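Local coordinates for protein glutamate racemase (Bacillus anthracis, PDB 2DWU) that belongs to the Asp/Glu/hydantoin racemase family of two-domain alpha/beta enzymes and holds D-glutamic acid in its pocket, at residues I38-R43 and F240-V245; E53-V58 and A81-A86; I100-R105 and E213-E218; D182-G187 and V206-S211. One frame throughout, in Å; residues are numbered along the deposited sequence. Where two conformers were deposited one is given.

Overall arrangement
The four contacts fall on two parallel sheets and the helices that pack against them. Interaction 1 joins neighbouring strands of the six-stranded sheet and carries a potassium ion at its tip; interaction 4 joins two neighbouring strands of the four-stranded sheet, the two centres about 28 Å apart on opposite sides of the chain's centre. Between them run the helix contacts. Interaction 2 touches interaction 1 where Phe57 packs on Arg43, and meets interaction 3 through Ala82 against Ile100. Interaction 3 lies about 11 Å, centre to centre, from interaction 4, with Gly103 and Glu214 resting on Ile185 and Ile209. The side chains of Asp40 and Val54 each lie about 8 Å from the bound D-glutamic acid.

Interaction 1 (I38-R43 and F240-V245); sequences IGDNER and FTTGSV. With K (potassium ion), chain G.
Gly39 N bonds to Phe240 O at 2.9 Å, and Thr242 N to Gly39 O at 3.1 Å; these two backbone bonds join the parallel strands 35-39 and 238-241, neighbours in the six-stranded sheet. Apolar packing is slight: in the modelled one of its two conformers, Ile38 lays CD1 3.9 Å from Phe240 CB, while helix 51-65 covers Ile38 through Met61 and Leu65.

Hydroxyl chemistry takes over where the strands end. Thr242 places OG1 between its backbone N and carbonyl carbon (chi1 54°), which turns it toward the turn after Gly39. There it donates to Asp40 OD1 at 2.8 Å, using that oxygen's anti lone pair, and accepts from Glu42 N at 3.0 Å. Thr241 OG1 accepts from Gly243 N, an ST turn just past the strand end.

Among the charged groups, Asp40 OD2 receives both NE and NH2 of Arg43 side-on, the bond from Arg43 NE to Asp40 OD2 lying in the guanidinium plane at 2.8 Å, and it is also bonded to Tyr46 of the D-glutamic acid pocket. Potassium is bound by Thr242 O at 2.9 Å, by waters, and by Val265 and Asp266. Thr242 thus grips the turn with its hydroxyl and the cation with its carbonyl, linking the ion site to the Asp40 carboxylate, and a shift in either would probably be felt by the other.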
loop_
_atom_site.group_PDB
_atom_site.type_symbol
_atom_site.label_atom_id
_atom_site.label_comp_id
_atom_site.label_asym_id
_atom_site.label_seq_id
_atom_site.Cartn_x
_atom_site.Cartn_y
_atom_site.Cartn_z
ATOM N N ILE B 38 -3.952 -13.307 -19.466
ATOM C CA ILE B 38 -4.922 -14.188 -20.111
ATOM C C ILE B 38 -6.322 -13.805 -19.618
ATOM O O ILE B 38 -6.549 -13.701 -18.399
ATOM C CB ILE B 38 -4.659 -15.712 -19.801
ATOM C CG1 ILE B 38 -5.856 -16.551 -20.284
ATOM C CG2 ILE B 38 -4.423 -15.950 -18.311
ATOM C CD1 ILE B 38 -6.098 -16.479 -21.791
ATOM N N GLY B 39 -7.228 -13.552 -20.565
ATOM C CA GLY B 39 -8.611 -13.216 -20.225
ATOM C C GLY B 39 -9.491 -14.282 -20.843
ATOM O O GLY B 39 -9.383 -14.558 -22.054
ATOM N N ASP B 40 -10.358 -14.900 -20.036
ATOM C CA ASP B 40 -11.222 -15.987 -20.531
ATOM C C ASP B 40 -12.542 -15.454 -21.083
ATOM O O ASP B 40 -13.627 -15.895 -20.674
ATOM C CB ASP B 40 -11.477 -16.966 -19.384
ATOM C CG ASP B 40 -12.098 -18.301 -19.833
ATOM O OD1 ASP B 40 -12.097 -18.591 -21.044
ATOM O OD2 ASP B 40 -12.566 -19.060 -18.939
ATOM N N ASN B 41 -12.461 -14.544 -22.049
ATOM C CA ASN B 41 -13.670 -13.939 -22.578
ATOM C C ASN B 41 -14.742 -14.907 -23.067
ATOM O O ASN B 41 -15.941 -14.611 -22.971
ATOM C CB ASN B 41 -13.322 -12.967 -23.701
ATOM C CG ASN B 41 -12.483 -11.821 -23.211
ATOM O OD1 ASN B 41 -11.272 -11.959 -23.018
ATOM N ND2 ASN B 41 -13.121 -10.682 -22.982
ATOM N N GLU B 42 -14.329 -16.047 -23.594
ATOM C CA GLU B 42 -15.322 -17.010 -24.073
ATOM C C GLU B 42 -16.268 -17.501 -22.969
ATOM O O GLU B 42 -17.412 -17.893 -23.252
ATOM C CB GLU B 42 -14.618 -18.202 -24.720
ATOM C CG GLU B 42 -15.588 -19.205 -25.349
ATOM C CD GLU B 42 -14.901 -20.128 -26.349
ATOM O OE1 GLU B 42 -14.878 -19.787 -27.557
ATOM O OE2 GLU B 42 -14.373 -21.182 -25.924
ATOM N N ARG B 43 -15.826 -17.462 -21.712
ATOM C CA ARG B 43 -16.657 -17.922 -20.607
ATOM C C ARG B 43 -17.029 -16.821 -19.599
ATOM O O ARG B 43 -17.523 -17.096 -18.508
ATOM C CB ARG B 43 -15.990 -19.101 -19.910
ATOM C CG ARG B 43 -15.790 -20.290 -20.890
ATOM C CD ARG B 43 -15.249 -21.548 -20.209
ATOM N NE ARG B 43 -13.887 -21.351 -19.704
ATOM C CZ ARG B 43 -13.011 -22.330 -19.503
ATOM N NH1 ARG B 43 -13.332 -23.591 -19.768
ATOM N NH2 ARG B 43 -11.799 -22.046 -19.028
ATOM N N PHE B 240 -3.549 -12.424 -24.041
ATOM C CA PHE B 240 -4.177 -13.577 -24.666
ATOM C C PHE B 240 -5.650 -13.631 -24.278
ATOM O O PHE B 240 -6.014 -13.257 -23.159
ATOM C CB PHE B 240 -3.477 -14.850 -24.196
ATOM C CG PHE B 240 -2.030 -14.924 -24.578
ATOM C CD1 PHE B 240 -1.656 -15.374 -25.844
ATOM C CD2 PHE B 240 -1.043 -14.534 -23.683
ATOM C CE1 PHE B 240 -0.311 -15.433 -26.214
ATOM C CE2 PHE B 240 0.312 -14.586 -24.046
ATOM C CZ PHE B 240 0.670 -15.040 -25.322
ATOM N N THR B 241 -6.493 -14.097 -25.194
ATOM C CA THR B 241 -7.927 -14.185 -24.904
ATOM C C THR B 241 -8.515 -15.448 -25.495
ATOM O O THR B 241 -8.022 -15.975 -26.507
ATOM C CB THR B 241 -8.693 -12.987 -25.482
ATOM O OG1 THR B 241 -10.091 -13.132 -25.184
ATOM C CG2 THR B 241 -8.537 -12.926 -27.002
ATOM N N THR B 242 -9.559 -15.956 -24.850
ATOM C CA THR B 242 -10.213 -17.153 -25.358
ATOM C C THR B 242 -11.373 -16.751 -26.260
ATOM O O THR B 242 -11.979 -17.605 -26.914
ATOM C CB THR B 242 -10.775 -18.034 -24.244
ATOM O OG1 THR B 242 -11.630 -17.242 -23.404
ATOM C CG2 THR B 242 -9.642 -18.687 -23.427
ATOM N N GLY B 243 -11.695 -15.462 -26.293
ATOM C CA GLY B 243 -12.774 -15.003 -27.146
ATOM C C GLY B 243 -12.234 -14.415 -28.429
ATOM O O GLY B 243 -11.138 -14.747 -28.860
ATOM N N SER B 244 -13.020 -13.543 -29.035
ATOM C CA SER B 244 -12.646 -12.869 -30.264
ATOM C C SER B 244 -11.442 -11.963 -30.038
ATOM O O SER B 244 -11.458 -11.113 -29.152
ATOM C CB SER B 244 -13.820 -12.021 -30.757
ATOM O OG SER B 244 -13.369 -11.077 -31.704
ATOM N N VAL B 245 -10.409 -12.148 -30.851
ATOM C CA VAL B 245 -9.207 -11.342 -30.757
ATOM C C VAL B 245 -9.495 -9.906 -31.190
ATOM O O VAL B 245 -9.051 -8.960 -30.541
ATOM C CB VAL B 245 -8.080 -11.936 -31.620
ATOM C CG1 VAL B 245 -6.964 -10.908 -31.819
ATOM C CG2 VAL B 245 -7.538 -13.187 -30.951
HETATM K K K G . -10.905 -20.291 -27.399
HETATM O O HOH W 1 -12.580 -22.983 -26.612
HETATM O O HOH W 2 -10.975 -21.701 -24.810
#

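Interaction 2 (E53-V58 and A81-A86); sequences EVQSFV and AAATLA
Ala83 turns its methyl group toward helix 51-65, where it meets Val54: Ala83 CB lies 3.8 Å from Val54 CG1, the branch anti to the Val54 backbone N. The carbonyl of the same alanine faces another partner. Gln55 lays its extended chain alongside it, with Gln55 CG 3.3 Å from Ala83 O, and its amide then donates from NE2 to Ala83 O at 2.8 Å. The bond is bent, 130° at the hydrogen, and the oxygen sits 33° out of the amide plane, so the amide is turned out of line with the oxygen it holds.

Both helices belong to the alpha/beta layering of the domain built on the six-stranded parallel sheet, following strands 35-39 and 70-75 respectively. Their segments cross at -61° with axes 8.6 Å apart, a close approach consistent with the small side chains of Ala83 and Thr84 at the crossing.

Thr84 comes next, its CB 4.0 Å from Gln55 CG. In the modelled one of its two conformers the methyl, CG2, reaches tip to tip with Val58, Thr84 CG2 lying 3.5 Å from Val58 CG1. Ala80 and Leu88 of helix 78-91 also touch Val58.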
loop_
_atom_site.group_PDB
_atom_site.type_symbol
_atom_site.label_atom_id
_atom_site.label_comp_id
_atom_site.label_asym_id
_atom_site.label_seq_id
_atom_site.Cartn_x
_atom_site.Cartn_y
_atom_site.Cartn_z
ATOM N N GLU B 53 -17.134 -24.336 -10.701
ATOM C CA GLU B 53 -16.864 -24.063 -12.099
ATOM C C GLU B 53 -15.776 -23.007 -12.255
ATOM O O GLU B 53 -14.844 -23.160 -13.061
ATOM C CB GLU B 53 -18.138 -23.588 -12.781
ATOM C CG GLU B 53 -17.993 -23.350 -14.263
ATOM C CD GLU B 53 -19.337 -23.310 -14.970
ATOM O OE1 GLU B 53 -19.739 -24.337 -15.562
ATOM O OE2 GLU B 53 -19.997 -22.256 -14.930
ATOM N N VAL B 54 -15.910 -21.913 -11.513
ATOM C CA VAL B 54 -14.912 -20.855 -11.608
ATOM C C VAL B 54 -13.536 -21.396 -11.257
ATOM O O VAL B 54 -12.564 -21.090 -11.942
ATOM C CB VAL B 54 -15.253 -19.685 -10.679
ATOM C CG1 VAL B 54 -14.081 -18.719 -10.602
ATOM C CG2 VAL B 54 -16.478 -18.967 -11.200
ATOM N N GLN B 55 -13.443 -22.194 -10.192
ATOM C CA GLN B 55 -12.142 -22.739 -9.812
ATOM C C GLN B 55 -11.542 -23.567 -10.948
ATOM O O GLN B 55 -10.335 -23.483 -11.221
ATOM C CB GLN B 55 -12.246 -23.623 -8.574
ATOM C CG GLN B 55 -12.590 -22.896 -7.296
ATOM C CD GLN B 55 -12.559 -23.815 -6.083
ATOM O OE1 GLN B 55 -13.117 -24.915 -6.114
ATOM N NE2 GLN B 55 -11.908 -23.371 -5.015
ATOM N N SER B 56 -12.365 -24.370 -11.620
ATOM C CA SER B 56 -11.841 -25.196 -12.710
ATOM C C SER B 56 -11.334 -24.329 -13.858
ATOM O O SER B 56 -10.281 -24.613 -14.427
ATOM C CB SER B 56 -12.900 -26.188 -13.214
ATOM O OG SER B 56 -13.953 -25.550 -13.911
ATOM N N PHE B 57 -12.071 -23.271 -14.198
ATOM C CA PHE B 57 -11.640 -22.371 -15.272
ATOM C C PHE B 57 -10.343 -21.632 -14.930
ATOM O O PHE B 57 -9.506 -21.377 -15.810
ATOM C CB PHE B 57 -12.699 -21.297 -15.575
ATOM C CG PHE B 57 -14.020 -21.835 -16.050
ATOM C CD1 PHE B 57 -14.165 -23.155 -16.461
ATOM C CD2 PHE B 57 -15.113 -20.975 -16.145
ATOM C CE1 PHE B 57 -15.389 -23.617 -16.969
ATOM C CE2 PHE B 57 -16.342 -21.427 -16.654
ATOM C CZ PHE B 57 -16.466 -22.753 -17.065
ATOM N N VAL B 58 -10.210 -21.217 -13.674
ATOM C CA VAL B 58 -9.017 -20.500 -13.247
ATOM C C VAL B 58 -7.811 -21.436 -13.324
ATOM O O VAL B 58 -6.739 -21.039 -13.784
ATOM C CB VAL B 58 -9.193 -19.960 -11.818
ATOM C CG1 VAL B 58 -7.844 -19.477 -11.258
ATOM C CG2 VAL B 58 -10.218 -18.790 -11.840
ATOM N N ALA B 81 -10.796 -14.494 -7.695
ATOM C CA ALA B 81 -10.040 -14.502 -6.449
ATOM C C ALA B 81 -10.883 -15.039 -5.296
ATOM O O ALA B 81 -10.403 -15.825 -4.472
ATOM C CB ALA B 81 -9.511 -13.116 -6.112
ATOM N N ALA B 82 -12.146 -14.618 -5.243
ATOM C CA ALA B 82 -13.026 -15.074 -4.175
ATOM C C ALA B 82 -13.178 -16.583 -4.213
ATOM O O ALA B 82 -13.203 -17.248 -3.168
ATOM C CB ALA B 82 -14.407 -14.397 -4.315
ATOM N N ALA B 83 -13.254 -17.142 -5.409
ATOM C CA ALA B 83 -13.448 -18.567 -5.516
ATOM C C ALA B 83 -12.212 -19.449 -5.419
ATOM O O ALA B 83 -12.284 -20.576 -4.919
ATOM C CB ALA B 83 -14.133 -18.861 -6.854
ATOM N N THR B 84 -11.053 -18.936 -5.810
ATOM C CA THR B 84 -9.886 -19.815 -5.833
ATOM C C THR B 84 -8.559 -19.341 -5.263
ATOM O O THR B 84 -7.583 -20.095 -5.281
ATOM C CB THR B 84 -9.622 -20.272 -7.285
ATOM O OG1 THR B 84 -8.453 -21.100 -7.334
ATOM C CG2 THR B 84 -9.394 -19.076 -8.171
ATOM N N LEU B 85 -8.494 -18.119 -4.751
ATOM C CA LEU B 85 -7.213 -17.641 -4.233
ATOM C C LEU B 85 -6.527 -18.602 -3.256
ATOM O O LEU B 85 -5.335 -18.882 -3.408
ATOM C CB LEU B 85 -7.348 -16.259 -3.582
ATOM C CG LEU B 85 -5.991 -15.655 -3.156
ATOM C CD1 LEU B 85 -5.079 -15.397 -4.336
ATOM C CD2 LEU B 85 -6.266 -14.344 -2.414
ATOM N N ALA B 86 -7.271 -19.115 -2.286
ATOM C CA ALA B 86 -6.679 -20.032 -1.311
ATOM C C ALA B 86 -6.138 -21.280 -1.990
ATOM O O ALA B 86 -5.038 -21.748 -1.667
ATOM C CB ALA B 86 -7.714 -20.424 -0.250
#

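Interaction 3 (I100-R105 and E213-E218); sequences IHPGAR and EETAIE
Arg105 and Glu218 form a two-pronged salt bridge across the crossing of helices 100-110 and 211-226. Arg105 NE donates to Glu218 OE1 at 2.9 Å and almost straight, 172° at the hydrogen, while Arg105 NH2 reaches Glu218 OE2 at 2.9 Å. Each nitrogen thus takes its own oxygen, side-on, although the guanidinium and carboxylate planes are turned 32° apart.

Pro102 packs against the stem of Glu218 next to this pair. Its ring crosses the Glu218 chain at about a right angle, with Pro102 CG 3.5 Å from Glu218 CD and 3.7 Å from Glu218 CB. Pro102 CB also rests 3.5 Å from Glu214 O and packs beside Thr215, whose hydroxyl is held by Ser211 O. The bend of Glu218 at its second torsion (chi2 119°) carries the carboxylate past the proline to the arginine.

Farther out lies the second subunit: its Gln224 and Ser220 bond to Arg105 NH1, its Thr221 packs on Arg105 and Glu218, and its Lys109 pairs with Glu214. The internal bridge therefore fixes the rotation of a buried guanidinium whose remaining nitrogen serves the dimer interface, and its opposed charges probably help both groups stay ionised there.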
loop_
_atom_site.group_PDB
_atom_site.type_symbol
_atom_site.label_atom_id
_atom_site.label_comp_id
_atom_site.label_asym_id
_atom_site.label_seq_id
_atom_site.Cartn_x
_atom_site.Cartn_y
_atom_site.Cartn_z
ATOM N N ILE B 100 -8.537 -8.950 -3.875
ATOM C CA ILE B 100 -9.403 -8.688 -2.712
ATOM C C ILE B 100 -8.660 -8.163 -1.479
ATOM O O ILE B 100 -9.009 -7.093 -0.974
ATOM C CB ILE B 100 -10.215 -9.963 -2.363
ATOM C CG1 ILE B 100 -11.157 -10.277 -3.531
ATOM C CG2 ILE B 100 -10.990 -9.792 -1.014
ATOM C CD1 ILE B 100 -12.004 -11.514 -3.336
ATOM N N HIS B 101 -7.623 -8.869 -1.031
ATOM C CA HIS B 101 -6.895 -8.444 0.152
ATOM C C HIS B 101 -6.245 -7.069 0.033
ATOM O O HIS B 101 -6.254 -6.296 0.998
ATOM C CB HIS B 101 -5.886 -9.524 0.562
ATOM C CG HIS B 101 -6.541 -10.773 1.070
ATOM N ND1 HIS B 101 -7.106 -11.710 0.232
ATOM C CD2 HIS B 101 -6.766 -11.212 2.333
ATOM C CE1 HIS B 101 -7.653 -12.676 0.956
ATOM N NE2 HIS B 101 -7.459 -12.398 2.236
ATOM N N PRO B 102 -5.677 -6.728 -1.134
ATOM C CA PRO B 102 -5.072 -5.398 -1.244
ATOM C C PRO B 102 -6.125 -4.309 -1.060
ATOM O O PRO B 102 -5.842 -3.271 -0.451
ATOM C CB PRO B 102 -4.478 -5.384 -2.669
ATOM C CG PRO B 102 -4.099 -6.806 -2.864
ATOM C CD PRO B 102 -5.327 -7.569 -2.291
ATOM N N GLY B 103 -7.339 -4.550 -1.564
ATOM C CA GLY B 103 -8.424 -3.578 -1.426
ATOM C C GLY B 103 -8.861 -3.440 0.037
ATOM O O GLY B 103 -9.094 -2.331 0.518
ATOM N N ALA B 104 -8.983 -4.575 0.728
ATOM C CA ALA B 104 -9.350 -4.561 2.152
ATOM C C ALA B 104 -8.293 -3.801 2.958
ATOM O O ALA B 104 -8.623 -2.969 3.813
ATOM C CB ALA B 104 -9.482 -5.984 2.693
ATOM N N ARG B 105 -7.023 -4.083 2.673
ATOM C CA ARG B 105 -5.934 -3.432 3.399
ATOM C C ARG B 105 -5.978 -1.904 3.216
ATOM O O ARG B 105 -5.789 -1.128 4.169
ATOM C CB ARG B 105 -4.593 -3.998 2.901
ATOM C CG ARG B 105 -3.484 -3.896 3.943
ATOM C CD ARG B 105 -2.157 -4.413 3.346
ATOM N NE ARG B 105 -2.309 -5.707 2.664
ATOM C CZ ARG B 105 -2.574 -6.883 3.244
ATOM N NH1 ARG B 105 -2.720 -6.989 4.571
ATOM N NH2 ARG B 105 -2.717 -7.978 2.478
ATOM N N GLU B 213 -5.472 -0.245 -8.407
ATOM C CA GLU B 213 -4.409 0.570 -7.831
ATOM C C GLU B 213 -3.776 -0.086 -6.612
ATOM O O GLU B 213 -2.552 -0.096 -6.459
ATOM C CB GLU B 213 -4.952 1.949 -7.426
ATOM C CG GLU B 213 -5.419 2.767 -8.598
ATOM C CD GLU B 213 -5.424 4.249 -8.303
ATOM O OE1 GLU B 213 -4.486 4.724 -7.626
ATOM O OE2 GLU B 213 -6.348 4.940 -8.771
ATOM N N GLU B 214 -4.599 -0.666 -5.753
ATOM C CA GLU B 214 -4.054 -1.269 -4.553
ATOM C C GLU B 214 -3.351 -2.590 -4.798
ATOM O O GLU B 214 -2.418 -2.947 -4.079
ATOM C CB GLU B 214 -5.174 -1.448 -3.523
ATOM C CG GLU B 214 -5.984 -0.172 -3.340
ATOM C CD GLU B 214 -5.156 1.033 -2.936
ATOM O OE1 GLU B 214 -4.049 0.838 -2.409
ATOM O OE2 GLU B 214 -5.622 2.183 -3.127
ATOM N N THR B 215 -3.777 -3.319 -5.827
ATOM C CA THR B 215 -3.149 -4.610 -6.090
ATOM C C THR B 215 -1.770 -4.408 -6.677
ATOM O O THR B 215 -0.849 -5.182 -6.378
ATOM C CB THR B 215 -4.007 -5.469 -7.021
ATOM O OG1 THR B 215 -5.254 -5.725 -6.362
ATOM C CG2 THR B 215 -3.348 -6.844 -7.290
ATOM N N ALA B 216 -1.604 -3.370 -7.481
ATOM C CA ALA B 216 -0.280 -3.144 -8.031
ATOM C C ALA B 216 0.726 -2.766 -6.940
ATOM O O ALA B 216 1.871 -3.239 -6.943
ATOM C CB ALA B 216 -0.325 -2.042 -9.144
ATOM N N ILE B 217 0.315 -1.948 -5.968
ATOM C CA ILE B 217 1.263 -1.595 -4.932
ATOM C C ILE B 217 1.514 -2.810 -4.021
ATOM O O ILE B 217 2.617 -2.994 -3.534
ATOM C CB ILE B 217 0.834 -0.313 -4.160
ATOM C CG1 ILE B 217 1.984 0.130 -3.259
ATOM C CG2 ILE B 217 -0.481 -0.525 -3.403
ATOM C CD1 ILE B 217 1.837 1.561 -2.773
ATOM N N GLU B 218 0.509 -3.674 -3.832
ATOM C CA GLU B 218 0.709 -4.874 -3.028
ATOM C C GLU B 218 1.731 -5.786 -3.718
ATOM O O GLU B 218 2.638 -6.322 -3.089
ATOM C CB GLU B 218 -0.619 -5.625 -2.839
ATOM C CG GLU B 218 -0.480 -6.859 -1.948
ATOM C CD GLU B 218 -1.321 -6.830 -0.659
ATOM O OE1 GLU B 218 -1.747 -5.756 -0.163
ATOM O OE2 GLU B 218 -1.532 -7.938 -0.124
#

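Interaction 4 (D182-G187 and V206-S211); sequences DTLILG and VTIISS
Leu184 and Ile208 lie side by side on one face of a parallel strand pair, the two strands of a beta-alpha-beta unit whose crossover helix, 195-202, covers that face. Ile208, in the modelled one of its two conformers, is the bump here. Its CD1 comes 3.9 Å from Leu184 CD2, and Ile208 CG2 fits against the neck of Leu186, 3.6 Å from Leu186 CD1 and nearly as close to CG. The isoleucine thus occupies the groove between two leucines, and Ile198 of the crossover helix lies against both of them. Where the strands begin, Val206 extends the row: its CG1, anti to the backbone N (chi1 -177°), approaches the Leu184 CB at 3.9 Å.

On the other face the fit is between Thr183, Ile185 and Ile209. Ile209, again in the modelled conformer, slants over toward the earlier residue, so that its CD1 reaches Thr183 CG2 at 3.6 Å while its CB borders Ile185 CG1 more loosely. Ala107 and Val110 of helix 100-110 close over this surface.

The backbone ladder between the strands is regular after its first rung. Leu184 N bonds to Thr207 O and Leu184 O accepts from Ile209 N, and Leu186 N then takes Ile209 O. The first rung is turned more: Thr207 N meets Asp182 O from above the carbonyl plane.

Beyond the last rung helix 211-226 begins, and its first residue replaces the strand's backbone donor with a hydroxyl, bonded also to Asn78 of the D-glutamic acid pocket: Ser211 OG donates to Leu186 O at 2.7 Å, while a water bridges that carbonyl oxygen to Ser211 N.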
loop_
_atom_site.group_PDB
_atom_site.type_symbol
_atom_site.label_atom_id
_atom_site.label_comp_id
_atom_site.label_asym_id
_atom_site.label_seq_id
_atom_site.Cartn_x
_atom_site.Cartn_y
_atom_site.Cartn_z
ATOM N N ASP B 182 -17.724 5.285 5.212
ATOM C CA ASP B 182 -16.902 6.402 4.777
ATOM C C ASP B 182 -15.866 5.922 3.757
ATOM O O ASP B 182 -15.030 6.694 3.310
ATOM C CB ASP B 182 -16.213 7.121 5.964
ATOM C CG ASP B 182 -15.147 6.276 6.664
ATOM O OD1 ASP B 182 -14.914 5.105 6.288
ATOM O OD2 ASP B 182 -14.539 6.823 7.620
ATOM N N THR B 183 -15.962 4.648 3.384
ATOM C CA THR B 183 -15.026 4.026 2.444
ATOM C C THR B 183 -15.795 3.006 1.594
ATOM O O THR B 183 -16.666 2.323 2.110
ATOM C CB THR B 183 -13.920 3.294 3.263
ATOM O OG1 THR B 183 -13.256 4.246 4.113
ATOM C CG2 THR B 183 -12.892 2.619 2.332
ATOM N N LEU B 184 -15.494 2.911 0.294
ATOM C CA LEU B 184 -16.167 1.948 -0.578
ATOM C C LEU B 184 -15.112 1.257 -1.432
ATOM O O LEU B 184 -14.353 1.923 -2.138
ATOM C CB LEU B 184 -17.167 2.643 -1.522
ATOM C CG LEU B 184 -17.731 1.655 -2.564
ATOM C CD1 LEU B 184 -18.749 0.769 -1.898
ATOM C CD2 LEU B 184 -18.341 2.410 -3.751
ATOM N N ILE B 185 -15.063 -0.064 -1.354
ATOM C CA ILE B 185 -14.131 -0.829 -2.170
ATOM C C ILE B 185 -14.805 -1.225 -3.483
ATOM O O ILE B 185 -15.902 -1.814 -3.479
ATOM C CB ILE B 185 -13.687 -2.107 -1.444
ATOM C CG1 ILE B 185 -12.963 -1.744 -0.137
ATOM C CG2 ILE B 185 -12.771 -2.957 -2.391
ATOM C CD1 ILE B 185 -12.702 -2.961 0.776
ATOM N N LEU B 186 -14.188 -0.869 -4.610
ATOM C CA LEU B 186 -14.713 -1.284 -5.914
ATOM C C LEU B 186 -14.220 -2.724 -6.130
ATOM O O LEU B 186 -13.150 -2.953 -6.723
ATOM C CB LEU B 186 -14.165 -0.369 -7.011
ATOM C CG LEU B 186 -14.466 1.109 -6.866
ATOM C CD1 LEU B 186 -13.952 1.872 -8.116
ATOM C CD2 LEU B 186 -15.985 1.320 -6.718
ATOM N N GLY B 187 -15.015 -3.678 -5.642
ATOM C CA GLY B 187 -14.671 -5.087 -5.695
ATOM C C GLY B 187 -14.959 -5.836 -6.984
ATOM O O GLY B 187 -15.392 -6.984 -6.951
ATOM N N VAL B 206 -17.271 9.790 1.056
ATOM C CA VAL B 206 -16.942 8.379 0.920
ATOM C C VAL B 206 -15.710 8.227 0.022
ATOM O O VAL B 206 -15.728 8.615 -1.158
ATOM C CB VAL B 206 -18.113 7.586 0.297
ATOM C CG1 VAL B 206 -17.746 6.083 0.248
ATOM C CG2 VAL B 206 -19.388 7.781 1.136
ATOM N N THR B 207 -14.645 7.658 0.569
ATOM C CA THR B 207 -13.427 7.461 -0.212
ATOM C C THR B 207 -13.527 6.166 -1.016
ATOM O O THR B 207 -13.770 5.094 -0.462
ATOM C CB THR B 207 -12.221 7.398 0.697
ATOM O OG1 THR B 207 -12.089 8.658 1.380
ATOM C CG2 THR B 207 -10.955 7.124 -0.105
ATOM N N ILE B 208 -13.280 6.301 -2.314
ATOM C CA ILE B 208 -13.328 5.195 -3.258
ATOM C C ILE B 208 -11.974 4.482 -3.331
ATOM O O ILE B 208 -10.913 5.123 -3.402
ATOM C CB ILE B 208 -13.716 5.721 -4.666
ATOM C CG1 ILE B 208 -15.056 6.469 -4.599
ATOM C CG2 ILE B 208 -13.780 4.562 -5.660
ATOM C CD1 ILE B 208 -16.211 5.655 -4.017
ATOM N N ILE B 209 -12.019 3.154 -3.300
ATOM C CA ILE B 209 -10.814 2.336 -3.377
ATOM C C ILE B 209 -10.871 1.453 -4.612
ATOM O O ILE B 209 -11.830 0.707 -4.830
ATOM C CB ILE B 209 -10.658 1.467 -2.126
ATOM C CG1 ILE B 209 -10.449 2.379 -0.915
ATOM C CG2 ILE B 209 -9.485 0.491 -2.289
ATOM C CD1 ILE B 209 -10.085 1.648 0.313
ATOM N N SER B 210 -9.831 1.559 -5.429
ATOM C CA SER B 210 -9.748 0.787 -6.667
ATOM C C SER B 210 -8.990 -0.493 -6.406
ATOM O O SER B 210 -7.872 -0.428 -5.889
ATOM C CB SER B 210 -8.954 1.567 -7.721
ATOM O OG SER B 210 -8.519 0.679 -8.764
ATOM N N SER B 211 -9.547 -1.635 -6.799
ATOM C CA SER B 211 -8.834 -2.905 -6.597
ATOM C C SER B 211 -7.531 -2.862 -7.397
ATOM O O SER B 211 -6.504 -3.356 -6.950
ATOM C CB SER B 211 -9.636 -4.117 -7.097
ATOM O OG SER B 211 -10.809 -4.310 -6.327
HETATM O O HOH W 3 -13.732 9.312 3.573
HETATM O O HOH W 4 -11.481 -2.085 -8.920
#